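Local atomic coordinates of uncharacterized conserved protein (Thermotoga maritima, PDB entry 2ZBV), a protein that binds adenosine and probably cleaves S-adenosyl-L-methionine, with water or a halide as the likely nucleophile. Residues L50-L55 against E173-D178; V95-A100 against L158-P163; D200-V205 against E211-V216. All blocks are in the same frame, centred on the assembly; numbering follows the deposited sequence.

In the fold
The three contacts illustrate how a two-domain enzyme is held together at different levels. Interaction 1 sets helix 43-54 of the N-terminal domain against strand 169-177 of the C-terminal domain. Interaction 2 lies beside it, with centres about 12 Å apart, and ties the start of helix 97-103 to the chain that leads toward the second domain; its two segments fall between those of interaction 1 in sequence, and L50 packs directly on L96. Interaction 3 comes later in the chain, a hairpin about 22 Å from interaction 1 between centres, yet in the same mixed sheet as strand 169-177. Interactions 1 and 2 therefore concern the domain junction, whereas interaction 3 concerns the C-terminal domain itself.

Interaction 1: residues L50-L55 against E173-D178; sequences LYRASL and EVAIVD
R52 reaches from its helix to a strand of the other domain and rests its guanidinium group on the side chains of A175 and I176. These are van der Waals contacts between the guanidinium and methyl carbons, and no hydrogen bond links the two segments. NH2 of R52 lies 3.4 Å from CB of A175, while NH1 of R52 is 4.1 Å from CD1 of I176; both carbons approach the guanidinium plane obliquely. The aliphatic part takes a share as well, carbon on carbon, with R52 CD 4.1 Å from I176 CD1. The arginine and isoleucine side chains run past each other in opposite directions. R52 can span a CA-CA separation of 10.6 Å from I176 because its chain is extended from CG to NE (chi2 179°, chi3 -170°).

The polar interactions of the arginine lie beyond the two segments. NH2 donates to the backbone O of T185, NH1 has a weak bond to OG of S184 and a long, weak ion pair with OD2 of D233, and F237 adds a cation-pi contact. These partners all come from the C-terminal domain, although the charge springs from the N-terminal one.

Where the arginine lands, the strand carries a classic beta bulge, two residues, A175 and I176, standing opposite the single S184. Helix 43-54 approaches this bulge also through H48 on A175 and through K45 and V49 on I176; its other sides meet helix 97-103 and strand 62-66, and H13 of the second subunit packs on R52.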
ATOM      1  N   LEU A  50      -5.513   0.142 -16.357  1.00 15.45           N
ATOM      2  CA  LEU A  50      -6.954   0.358 -16.209  1.00 16.51           C
ATOM      3  C   LEU A  50      -7.751  -0.695 -16.972  1.00 14.98           C
ATOM      4  O   LEU A  50      -8.639  -1.344 -16.423  1.00 15.61           O
ATOM      5  CB  LEU A  50      -7.333   1.740 -16.739  1.00 13.82           C
ATOM      6  CG  LEU A  50      -8.834   2.031 -16.787  1.00 15.75           C
ATOM      7  CD1 LEU A  50      -9.387   2.077 -15.369  1.00 15.78           C
ATOM      8  CD2 LEU A  50      -9.068   3.369 -17.501  1.00 13.72           C
ATOM      9  N   TYR A  51      -7.437  -0.864 -18.247  1.00 16.96           N
ATOM     10  CA  TYR A  51      -8.154  -1.855 -19.041  1.00 18.68           C
ATOM     11  C   TYR A  51      -8.037  -3.260 -18.448  1.00 18.87           C
ATOM     12  O   TYR A  51      -9.036  -3.927 -18.201  1.00 20.41           O
ATOM     13  CB  TYR A  51      -7.638  -1.865 -20.476  1.00 18.70           C
ATOM     14  CG  TYR A  51      -8.168  -3.037 -21.264  1.00 20.75           C
ATOM     15  CD1 TYR A  51      -9.537  -3.185 -21.496  1.00 21.41           C
ATOM     16  CD2 TYR A  51      -7.306  -4.024 -21.745  1.00 22.90           C
ATOM     17  CE1 TYR A  51     -10.035  -4.289 -22.187  1.00 22.63           C
ATOM     18  CE2 TYR A  51      -7.796  -5.135 -22.436  1.00 23.83           C
ATOM     19  CZ  TYR A  51      -9.158  -5.258 -22.651  1.00 23.27           C
ATOM     20  OH  TYR A  51      -9.642  -6.356 -23.317  1.00 28.16           O
ATOM     21  N   ARG A  52      -6.810  -3.709 -18.217  1.00 19.44           N
ATOM     22  CA  ARG A  52      -6.601  -5.044 -17.670  1.00 19.98           C
ATOM     23  C   ARG A  52      -7.309  -5.279 -16.344  1.00 18.68           C
ATOM     24  O   ARG A  52      -7.920  -6.328 -16.142  1.00 16.62           O
ATOM     25  CB  ARG A  52      -5.098  -5.318 -17.575  1.00 22.55           C
ATOM     26  CG  ARG A  52      -4.473  -5.217 -18.954  1.00 24.52           C
ATOM     27  CD  ARG A  52      -2.989  -5.434 -19.014  1.00 28.72           C
ATOM     28  NE  ARG A  52      -2.526  -5.080 -20.355  1.00 30.52           N
ATOM     29  CZ  ARG A  52      -1.349  -5.424 -20.864  1.00 29.05           C
ATOM     30  NH1 ARG A  52      -0.497  -6.144 -20.146  1.00 27.51           N
ATOM     31  NH2 ARG A  52      -1.028  -5.038 -22.092  1.00 29.63           N
ATOM     32  N   ALA A  53      -7.261  -4.309 -15.442  1.00 17.66           N
ATOM     33  CA  ALA A  53      -7.950  -4.488 -14.168  1.00 17.63           C
ATOM     34  C   ALA A  53      -9.472  -4.492 -14.343  1.00 18.41           C
ATOM     35  O   ALA A  53     -10.171  -5.251 -13.666  1.00 17.41           O
ATOM     36  CB  ALA A  53      -7.556  -3.396 -13.200  1.00 16.83           C
ATOM     37  N   SER A  54      -9.976  -3.649 -15.248  1.00 18.21           N
ATOM     38  CA  SER A  54     -11.421  -3.529 -15.484  1.00 19.27           C
ATOM     39  C   SER A  54     -12.065  -4.825 -15.945  1.00 19.64           C
ATOM     40  O   SER A  54     -13.269  -5.019 -15.775  1.00 17.64           O
ATOM     41  CB  SER A  54     -11.721  -2.434 -16.523  1.00 19.45           C
ATOM     42  OG  SER A  54     -11.289  -2.808 -17.820  1.00 17.58           O
ATOM     43  N   LEU A  55     -11.261  -5.704 -16.535  1.00 18.62           N
ATOM     44  CA  LEU A  55     -11.756  -6.986 -17.010  1.00 19.31           C
ATOM     45  C   LEU A  55     -12.291  -7.834 -15.858  1.00 20.19           C
ATOM     46  O   LEU A  55     -13.137  -8.710 -16.060  1.00 20.36           O
ATOM     47  CB  LEU A  55     -10.638  -7.750 -17.724  1.00 18.73           C
ATOM     48  CG  LEU A  55     -10.240  -7.277 -19.122  1.00 18.52           C
ATOM     49  CD1 LEU A  55      -8.958  -7.992 -19.535  1.00 18.15           C
ATOM     50  CD2 LEU A  55     -11.368  -7.570 -20.119  1.00 16.80           C
ATOM     51  N   GLU A 173       4.845  -3.681 -28.206  1.00 32.99           N
ATOM     52  CA  GLU A 173       5.607  -2.897 -27.243  1.00 32.63           C
ATOM     53  C   GLU A 173       5.390  -3.437 -25.840  1.00 29.22           C
ATOM     54  O   GLU A 173       4.398  -4.111 -25.579  1.00 27.09           O
ATOM     55  CB  GLU A 173       5.145  -1.438 -27.275  1.00 36.87           C
ATOM     56  CG  GLU A 173       5.129  -0.817 -28.660  1.00 43.54           C
ATOM     57  CD  GLU A 173       4.093   0.283 -28.785  1.00 46.03           C
ATOM     58  OE1 GLU A 173       4.211   1.301 -28.072  1.00 48.59           O
ATOM     59  OE2 GLU A 173       3.156   0.120 -29.596  1.00 48.26           O
ATOM     60  N   VAL A 174       6.325  -3.130 -24.947  1.00 29.49           N
ATOM     61  CA  VAL A 174       6.232  -3.535 -23.548  1.00 28.54           C
ATOM     62  C   VAL A 174       5.212  -2.592 -22.911  1.00 28.99           C
ATOM     63  O   VAL A 174       5.391  -1.370 -22.919  1.00 27.70           O
ATOM     64  CB  VAL A 174       7.585  -3.368 -22.820  1.00 29.30           C
ATOM     65  CG1 VAL A 174       7.413  -3.630 -21.326  1.00 29.45           C
ATOM     66  CG2 VAL A 174       8.618  -4.325 -23.408  1.00 29.61           C
ATOM     67  N   ALA A 175       4.144  -3.160 -22.370  1.00 27.19           N
ATOM     68  CA  ALA A 175       3.096  -2.362 -21.748  1.00 27.08           C
ATOM     69  C   ALA A 175       3.286  -2.197 -20.240  1.00 28.61           C
ATOM     70  O   ALA A 175       3.092  -1.102 -19.692  1.00 28.50           O
ATOM     71  CB  ALA A 175       1.739  -2.997 -22.026  1.00 25.52           C
ATOM     72  N   ILE A 176       3.668  -3.282 -19.574  1.00 25.98           N
ATOM     73  CA  ILE A 176       3.838  -3.261 -18.127  1.00 25.39           C
ATOM     74  C   ILE A 176       4.914  -4.214 -17.632  1.00 25.03           C
ATOM     75  O   ILE A 176       5.003  -5.352 -18.094  1.00 23.72           O
ATOM     76  CB  ILE A 176       2.534  -3.683 -17.415  1.00 24.46           C
ATOM     77  CG1 ILE A 176       1.382  -2.762 -17.821  1.00 24.17           C
ATOM     78  CG2 ILE A 176       2.742  -3.681 -15.897  1.00 25.81           C
ATOM     79  CD1 ILE A 176       0.030  -3.247 -17.355  1.00 24.82           C
ATOM     80  N   VAL A 177       5.730  -3.736 -16.699  1.00 23.95           N
ATOM     81  CA  VAL A 177       6.753  -4.565 -16.060  1.00 24.20           C
ATOM     82  C   VAL A 177       6.233  -4.652 -14.625  1.00 24.91           C
ATOM     83  O   VAL A 177       6.117  -3.619 -13.953  1.00 24.69           O
ATOM     84  CB  VAL A 177       8.147  -3.886 -16.051  1.00 24.73           C
ATOM     85  CG1 VAL A 177       9.116  -4.685 -15.171  1.00 24.16           C
ATOM     86  CG2 VAL A 177       8.701  -3.793 -17.476  1.00 24.33           C
ATOM     87  N   ASP A 178       5.897  -5.853 -14.154  1.00 23.65           N
ATOM     88  CA  ASP A 178       5.367  -5.977 -12.794  1.00 23.90           C
ATOM     89  C   ASP A 178       6.413  -6.122 -11.693  1.00 24.18           C
ATOM     90  O   ASP A 178       7.614  -6.006 -11.934  1.00 23.70           O
ATOM     91  CB  ASP A 178       4.345  -7.125 -12.698  1.00 23.29           C
ATOM     92  CG  ASP A 178       4.969  -8.499 -12.867  1.00 22.04           C
ATOM     93  OD1 ASP A 178       6.187  -8.653 -12.643  1.00 23.15           O
ATOM     94  OD2 ASP A 178       4.222  -9.441 -13.209  1.00 25.42           O
TER

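Interaction 2: residues V95-A100 against L158-P163; sequences VLTVVA and LKMRKP
OG1 of T97 is gripped by two backbone groups, the N-H of L158 across the contact and the carbonyl of G94, just ahead of its own segment. From L158 N it accepts a bond of 2.9 Å, nearly straight with an angle of 163° at the hydrogen; closer at hand, it is hydrogen-bonded to O of G94. The hydroxyl thus joins the turn ahead of the helix to the incoming chain. With OG1 lying beside the backbone N and anti to the carbonyl carbon (chi1 -68°), the group is turned back toward this turn and L158 together.

The two side chains meet at a slant, L158 laying CB and CG against the hydroxyl. CB of L158 sits 3.6 Å from T97 OG1, and CG of L158 is equally near, so the hydroxyl has hydrocarbon next to its polar partners. The methyl CG2 of T97 flanks the backbone of L158, 4.1 Å from its carbonyl O. T97 itself is buried.

Further along, the selenium of selenomethionine M160 comes back toward the helix. It stands 4.3 Å from CG2 of T97 and makes an apolar contact with CG2 of V98 at 4.5 Å; both distances are long, and M160 is itself poorly ordered. R44 and H48 of helix 43-54 also touch M160, and S47 of that helix meets V98.

L96 occupies the N-cap position of helix 97-103, so T97 is the helix's first residue. The arrangement is a helix start, in which a first-turn threonine uses its side chain to fasten an irregular segment, here the chain running from helix 127-140 to strand 164-166 where the C-terminal part of the fold begins.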
ATOM      1  N   VAL A  95      -5.948   8.787 -20.946  1.00 19.58           N
ATOM      2  CA  VAL A  95      -5.848   7.646 -20.037  1.00 20.14           C
ATOM      3  C   VAL A  95      -6.939   6.589 -20.299  1.00 21.80           C
ATOM      4  O   VAL A  95      -6.740   5.399 -20.039  1.00 20.19           O
ATOM      5  CB  VAL A  95      -5.868   8.097 -18.539  1.00 19.88           C
ATOM      6  CG1 VAL A  95      -7.244   8.664 -18.142  1.00 17.88           C
ATOM      7  CG2 VAL A  95      -5.489   6.919 -17.647  1.00 19.61           C
ATOM      8  N   LEU A  96      -8.079   7.015 -20.846  1.00 23.40           N
ATOM      9  CA  LEU A  96      -9.176   6.085 -21.140  1.00 22.49           C
ATOM     10  C   LEU A  96      -9.102   5.506 -22.549  1.00 23.32           C
ATOM     11  O   LEU A  96     -10.057   4.881 -23.017  1.00 23.72           O
ATOM     12  CB  LEU A  96     -10.531   6.779 -20.959  1.00 21.86           C
ATOM     13  CG  LEU A  96     -10.826   7.334 -19.562  1.00 21.81           C
ATOM     14  CD1 LEU A  96     -12.224   7.943 -19.528  1.00 22.52           C
ATOM     15  CD2 LEU A  96     -10.689   6.215 -18.527  1.00 19.97           C
ATOM     16  N   THR A  97      -7.968   5.704 -23.214  1.00 23.42           N
ATOM     17  CA  THR A  97      -7.775   5.220 -24.577  1.00 24.54           C
ATOM     18  C   THR A  97      -8.025   3.727 -24.785  1.00 25.67           C
ATOM     19  O   THR A  97      -8.763   3.341 -25.701  1.00 24.66           O
ATOM     20  CB  THR A  97      -6.350   5.532 -25.083  1.00 26.33           C
ATOM     21  OG1 THR A  97      -6.199   6.942 -25.253  1.00 28.27           O
ATOM     22  CG2 THR A  97      -6.083   4.842 -26.414  1.00 28.03           C
ATOM     23  N   VAL A  98      -7.420   2.888 -23.944  1.00 23.56           N
ATOM     24  CA  VAL A  98      -7.567   1.445 -24.094  1.00 21.36           C
ATOM     25  C   VAL A  98      -8.978   0.919 -23.816  1.00 21.70           C
ATOM     26  O   VAL A  98      -9.508   0.144 -24.610  1.00 18.86           O
ATOM     27  CB  VAL A  98      -6.534   0.676 -23.224  1.00 23.08           C
ATOM     28  CG1 VAL A  98      -6.545  -0.810 -23.595  1.00 19.87           C
ATOM     29  CG2 VAL A  98      -5.126   1.256 -23.437  1.00 20.82           C
ATOM     30  N   VAL A  99      -9.601   1.323 -22.710  1.00 19.90           N
ATOM     31  CA  VAL A  99     -10.957   0.841 -22.440  1.00 20.93           C
ATOM     32  C   VAL A  99     -11.918   1.300 -23.540  1.00 22.00           C
ATOM     33  O   VAL A  99     -12.804   0.548 -23.948  1.00 21.06           O
ATOM     34  CB  VAL A  99     -11.503   1.327 -21.079  1.00 19.52           C
ATOM     35  CG1 VAL A  99     -10.806   0.586 -19.949  1.00 22.75           C
ATOM     36  CG2 VAL A  99     -11.322   2.844 -20.945  1.00 21.02           C
ATOM     37  N   ALA A 100     -11.734   2.532 -24.014  1.00 22.25           N
ATOM     38  CA  ALA A 100     -12.564   3.081 -25.085  1.00 25.35           C
ATOM     39  C   ALA A 100     -12.436   2.228 -26.346  1.00 26.61           C
ATOM     40  O   ALA A 100     -13.426   1.912 -26.999  1.00 26.27           O
ATOM     41  CB  ALA A 100     -12.140   4.511 -25.402  1.00 21.62           C
ATOM     42  N   LEU A 158      -4.586   8.469 -27.175  1.00 33.94           N
ATOM     43  CA  LEU A 158      -3.144   8.268 -27.141  1.00 36.34           C
ATOM     44  C   LEU A 158      -2.717   7.575 -28.426  1.00 39.34           C
ATOM     45  O   LEU A 158      -3.242   6.513 -28.771  1.00 38.65           O
ATOM     46  CB  LEU A 158      -2.745   7.384 -25.956  1.00 35.03           C
ATOM     47  CG  LEU A 158      -2.783   7.984 -24.552  1.00 36.72           C
ATOM     48  CD1 LEU A 158      -2.337   6.931 -23.542  1.00 35.69           C
ATOM     49  CD2 LEU A 158      -1.867   9.199 -24.494  1.00 37.38           C
ATOM     50  N   LYS A 159      -1.772   8.171 -29.140  1.00 43.39           N
ATOM     51  CA  LYS A 159      -1.295   7.566 -30.373  1.00 49.45           C
ATOM     52  C   LYS A 159      -0.545   6.286 -30.032  1.00 51.59           C
ATOM     53  O   LYS A 159       0.461   6.320 -29.326  1.00 51.69           O
ATOM     54  CB  LYS A 159      -0.373   8.531 -31.127  1.00 50.91           C
ATOM     55  CG  LYS A 159      -1.097   9.717 -31.750  1.00 54.80           C
ATOM     56  CD  LYS A 159      -0.135  10.631 -32.496  1.00 57.43           C
ATOM     57  CE  LYS A 159      -0.873  11.799 -33.133  1.00 58.56           C
ATOM     58  NZ  LYS A 159      -1.630  12.586 -32.118  1.00 58.84           N
HETATM   59  N   MSE A 160      -1.047   5.158 -30.521  1.00 55.40           N
HETATM   60  CA  MSE A 160      -0.412   3.873 -30.264  1.00 59.63           C
HETATM   61  C   MSE A 160      -0.319   3.049 -31.535  1.00 59.65           C
HETATM   62  O   MSE A 160      -1.279   2.964 -32.298  1.00 60.63           O
HETATM   63  CB  MSE A 160      -1.208   3.066 -29.243  1.00 63.86           C
HETATM   64  CG  MSE A 160      -1.571   3.799 -27.978  1.00 69.65           C
HETATM   65 SE   MSE A 160      -2.439   2.583 -26.755  1.00 78.35          SE
HETATM   66  CE  MSE A 160      -1.308   2.867 -25.203  1.00 74.80           C
ATOM     67  N   ARG A 161       0.836   2.433 -31.750  1.00 59.51           N
ATOM     68  CA  ARG A 161       1.040   1.589 -32.918  1.00 59.29           C
ATOM     69  C   ARG A 161       0.443   0.223 -32.591  1.00 57.74           C
ATOM     70  O   ARG A 161       1.046  -0.564 -31.860  1.00 58.20           O
ATOM     71  CB  ARG A 161       2.536   1.456 -33.211  1.00 61.37           C
ATOM     72  CG  ARG A 161       2.877   0.504 -34.344  1.00 63.87           C
ATOM     73  CD  ARG A 161       4.383   0.347 -34.479  1.00 65.86           C
ATOM     74  NE  ARG A 161       4.746  -0.656 -35.476  1.00 68.69           N
ATOM     75  CZ  ARG A 161       4.485  -0.553 -36.777  1.00 69.64           C
ATOM     76  NH1 ARG A 161       3.855   0.515 -37.251  1.00 70.35           N
ATOM     77  NH2 ARG A 161       4.855  -1.520 -37.604  1.00 70.06           N
ATOM     78  N   LYS A 162      -0.747  -0.046 -33.121  1.00 55.17           N
ATOM     79  CA  LYS A 162      -1.430  -1.314 -32.876  1.00 53.53           C
ATOM     80  C   LYS A 162      -0.554  -2.522 -33.181  1.00 52.36           C
ATOM     81  O   LYS A 162       0.128  -2.566 -34.204  1.00 52.09           O
ATOM     82  CB  LYS A 162      -2.710  -1.404 -33.717  1.00 53.24           C
ATOM     83  CG  LYS A 162      -3.226  -2.833 -33.895  1.00 53.32           C
ATOM     84  CD  LYS A 162      -4.504  -3.116 -33.121  1.00 53.10           C
ATOM     85  CE  LYS A 162      -5.729  -2.626 -33.873  1.00 52.46           C
ATOM     86  NZ  LYS A 162      -6.988  -3.091 -33.226  1.00 52.44           N
ATOM     87  N   PRO A 163      -0.558  -3.522 -32.287  1.00 51.31           N
ATOM     88  CA  PRO A 163       0.256  -4.716 -32.522  1.00 50.95           C
ATOM     89  C   PRO A 163      -0.330  -5.485 -33.701  1.00 50.77           C
ATOM     90  O   PRO A 163      -1.527  -5.774 -33.730  1.00 50.15           O
ATOM     91  CB  PRO A 163       0.135  -5.479 -31.205  1.00 50.28           C
ATOM     92  CG  PRO A 163      -1.241  -5.127 -30.748  1.00 51.23           C
ATOM     93  CD  PRO A 163      -1.303  -3.638 -31.021  1.00 50.91           C
TER

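Interaction 3: residues D200-V205 against E211-V216; sequences DDVVRV and EFKAAV
D200 opens the pairing with V216: its N gives a 2.8 Å bond to V216 O. D201 answers through its carbonyl O, which accepts V216 N and also lies 3.6 Å from CG2 of the same valine; its carboxylate turns elsewhere, OD2 being bonded to N of D198.

V202 forms a non-hydrogen-bonded pair with A215, and its CG1 reaches diagonally to CB of K213 at 4.2 Å. V203, a hydrogen-bonded partner of A214, exchanges backbone bonds in both directions. Its CG1, anti to the carbonyl carbon (chi1 -57°), meets CG2 of V216 at 3.7 Å, the two side chains crossing at about a right angle. This is the antiparallel beta hairpin of strands 202-207 and 210-216 within the mixed sheet of the C-terminal domain. Strand 258-262 continues it beyond the first strand and strand 228-232 beyond the second; I261 and V230 touch V203 from these neighbours.

R204 lies on the face shared with V202, K213 and A215. Its NH1 makes a salt bridge to OE1 of E211 at 2.6 Å, with the carboxylate oxygen over one face of the guanidinium and the two planes 33° apart. The K213 chain lies over the opposite face, offset toward its rim. There R204 NH2 and K213 NZ, two donors, come within 3.1 Å, a like-charge approach that the nearby glutamate probably eases.

V205 closes the segment in a hydrogen-bonded pair with F212, whose ring turns its edge to V205 O. CG2 of V205 rests 4.0 Å from CB of A214, on the face that also carries V203.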
ATOM      1  N   ASP A 200       5.275 -25.483 -25.935  1.00 34.15           N
ATOM      2  CA  ASP A 200       6.398 -26.391 -26.164  1.00 34.45           C
ATOM      3  C   ASP A 200       7.232 -25.925 -27.348  1.00 33.71           C
ATOM      4  O   ASP A 200       8.355 -26.394 -27.548  1.00 33.74           O
ATOM      5  CB  ASP A 200       5.938 -27.831 -26.398  1.00 37.00           C
ATOM      6  CG  ASP A 200       5.291 -28.434 -25.176  1.00 40.47           C
ATOM      7  OD1 ASP A 200       5.764 -28.134 -24.058  1.00 40.42           O
ATOM      8  OD2 ASP A 200       4.324 -29.211 -25.329  1.00 43.06           O
ATOM      9  N   ASP A 201       6.683 -25.016 -28.147  1.00 30.89           N
ATOM     10  CA  ASP A 201       7.460 -24.491 -29.262  1.00 29.19           C
ATOM     11  C   ASP A 201       8.476 -23.535 -28.651  1.00 26.94           C
ATOM     12  O   ASP A 201       8.420 -23.217 -27.458  1.00 23.90           O
ATOM     13  CB  ASP A 201       6.580 -23.726 -30.255  1.00 30.86           C
ATOM     14  CG  ASP A 201       6.003 -24.620 -31.351  1.00 34.83           C
ATOM     15  OD1 ASP A 201       6.773 -25.383 -31.973  1.00 33.99           O
ATOM     16  OD2 ASP A 201       4.782 -24.546 -31.604  1.00 35.13           O
ATOM     17  N   VAL A 202       9.414 -23.088 -29.470  1.00 25.50           N
ATOM     18  CA  VAL A 202      10.423 -22.148 -29.027  1.00 23.80           C
ATOM     19  C   VAL A 202      10.381 -21.005 -30.020  1.00 25.37           C
ATOM     20  O   VAL A 202      10.368 -21.226 -31.230  1.00 23.16           O
ATOM     21  CB  VAL A 202      11.830 -22.774 -29.024  1.00 24.85           C
ATOM     22  CG1 VAL A 202      12.875 -21.701 -28.817  1.00 23.13           C
ATOM     23  CG2 VAL A 202      11.933 -23.811 -27.917  1.00 24.09           C
ATOM     24  N   VAL A 203      10.337 -19.781 -29.508  1.00 25.30           N
ATOM     25  CA  VAL A 203      10.297 -18.620 -30.376  1.00 26.14           C
ATOM     26  C   VAL A 203      11.451 -17.693 -30.049  1.00 27.76           C
ATOM     27  O   VAL A 203      12.139 -17.868 -29.038  1.00 26.48           O
ATOM     28  CB  VAL A 203       8.959 -17.845 -30.220  1.00 27.73           C
ATOM     29  CG1 VAL A 203       7.785 -18.776 -30.510  1.00 25.86           C
ATOM     30  CG2 VAL A 203       8.841 -17.266 -28.817  1.00 25.44           C
ATOM     31  N   ARG A 204      11.658 -16.711 -30.917  1.00 27.96           N
ATOM     32  CA  ARG A 204      12.715 -15.738 -30.725  1.00 29.75           C
ATOM     33  C   ARG A 204      12.143 -14.391 -30.287  1.00 28.90           C
ATOM     34  O   ARG A 204      11.232 -13.843 -30.915  1.00 28.37           O
ATOM     35  CB  ARG A 204      13.530 -15.582 -32.014  1.00 31.85           C
ATOM     36  CG  ARG A 204      14.542 -16.706 -32.238  1.00 39.34           C
ATOM     37  CD  ARG A 204      15.362 -16.486 -33.509  1.00 46.35           C
ATOM     38  NE  ARG A 204      16.470 -17.435 -33.635  1.00 49.91           N
ATOM     39  CZ  ARG A 204      17.587 -17.393 -32.911  1.00 53.04           C
ATOM     40  NH1 ARG A 204      17.760 -16.443 -31.999  1.00 53.74           N
ATOM     41  NH2 ARG A 204      18.535 -18.305 -33.093  1.00 54.38           N
ATOM     42  N   VAL A 205      12.672 -13.874 -29.188  1.00 27.27           N
ATOM     43  CA  VAL A 205      12.231 -12.599 -28.659  1.00 27.40           C
ATOM     44  C   VAL A 205      13.309 -11.587 -29.000  1.00 28.89           C
ATOM     45  O   VAL A 205      14.468 -11.753 -28.616  1.00 27.54           O
ATOM     46  CB  VAL A 205      12.052 -12.665 -27.130  1.00 27.48           C
ATOM     47  CG1 VAL A 205      11.618 -11.308 -26.596  1.00 26.29           C
ATOM     48  CG2 VAL A 205      11.028 -13.734 -26.774  1.00 25.47           C
ATOM     49  N   GLU A 211      18.634 -10.743 -29.314  1.00 37.36           N
ATOM     50  CA  GLU A 211      17.686 -11.782 -29.681  1.00 36.44           C
ATOM     51  C   GLU A 211      17.864 -12.944 -28.716  1.00 33.35           C
ATOM     52  O   GLU A 211      18.978 -13.428 -28.503  1.00 31.99           O
ATOM     53  CB  GLU A 211      17.904 -12.254 -31.116  1.00 38.82           C
ATOM     54  CG  GLU A 211      16.830 -13.221 -31.591  1.00 45.21           C
ATOM     55  CD  GLU A 211      17.033 -13.665 -33.027  1.00 50.14           C
ATOM     56  OE1 GLU A 211      18.098 -14.250 -33.320  1.00 52.86           O
ATOM     57  OE2 GLU A 211      16.128 -13.431 -33.861  1.00 52.55           O
ATOM     58  N   PHE A 212      16.756 -13.373 -28.122  1.00 31.15           N
ATOM     59  CA  PHE A 212      16.767 -14.471 -27.166  1.00 27.93           C
ATOM     60  C   PHE A 212      15.840 -15.568 -27.646  1.00 28.19           C
ATOM     61  O   PHE A 212      14.886 -15.313 -28.382  1.00 26.38           O
ATOM     62  CB  PHE A 212      16.229 -14.017 -25.810  1.00 28.87           C
ATOM     63  CG  PHE A 212      16.955 -12.856 -25.208  1.00 27.94           C
ATOM     64  CD1 PHE A 212      17.862 -13.052 -24.175  1.00 28.77           C
ATOM     65  CD2 PHE A 212      16.695 -11.558 -25.636  1.00 28.23           C
ATOM     66  CE1 PHE A 212      18.502 -11.971 -23.575  1.00 27.78           C
ATOM     67  CE2 PHE A 212      17.331 -10.471 -25.039  1.00 28.73           C
ATOM     68  CZ  PHE A 212      18.233 -10.680 -24.008  1.00 28.70           C
ATOM     69  N   LYS A 213      16.122 -16.790 -27.221  1.00 27.54           N
ATOM     70  CA  LYS A 213      15.255 -17.909 -27.537  1.00 28.30           C
ATOM     71  C   LYS A 213      14.396 -18.064 -26.283  1.00 27.70           C
ATOM     72  O   LYS A 213      14.880 -17.879 -25.161  1.00 27.08           O
ATOM     73  CB  LYS A 213      16.054 -19.191 -27.771  1.00 30.70           C
ATOM     74  CG  LYS A 213      16.732 -19.280 -29.128  1.00 33.74           C
ATOM     75  CD  LYS A 213      17.150 -20.717 -29.414  1.00 35.07           C
ATOM     76  CE  LYS A 213      17.892 -20.828 -30.735  1.00 36.56           C
ATOM     77  NZ  LYS A 213      19.183 -20.089 -30.678  1.00 37.98           N
ATOM     78  N   ALA A 214      13.122 -18.384 -26.462  1.00 25.63           N
ATOM     79  CA  ALA A 214      12.253 -18.547 -25.310  1.00 26.06           C
ATOM     80  C   ALA A 214      11.215 -19.618 -25.564  1.00 23.97           C
ATOM     81  O   ALA A 214      10.606 -19.659 -26.628  1.00 22.85           O
ATOM     82  CB  ALA A 214      11.570 -17.225 -24.972  1.00 23.92           C
ATOM     83  N   ALA A 215      11.027 -20.487 -24.576  1.00 24.50           N
ATOM     84  CA  ALA A 215      10.051 -21.558 -24.679  1.00 24.36           C
ATOM     85  C   ALA A 215       8.657 -20.999 -24.452  1.00 24.38           C
ATOM     86  O   ALA A 215       8.456 -20.138 -23.596  1.00 24.11           O
ATOM     87  CB  ALA A 215      10.344 -22.638 -23.651  1.00 24.21           C
ATOM     88  N   VAL A 216       7.704 -21.471 -25.245  1.00 24.54           N
ATOM     89  CA  VAL A 216       6.318 -21.048 -25.105  1.00 25.77           C
ATOM     90  C   VAL A 216       5.751 -22.007 -24.063  1.00 27.18           C
ATOM     91  O   VAL A 216       5.664 -23.212 -24.301  1.00 26.91           O
ATOM     92  CB  VAL A 216       5.562 -21.194 -26.432  1.00 25.61           C
ATOM     93  CG1 VAL A 216       4.113 -20.767 -26.259  1.00 26.21           C
ATOM     94  CG2 VAL A 216       6.240 -20.354 -27.501  1.00 23.05           C
TER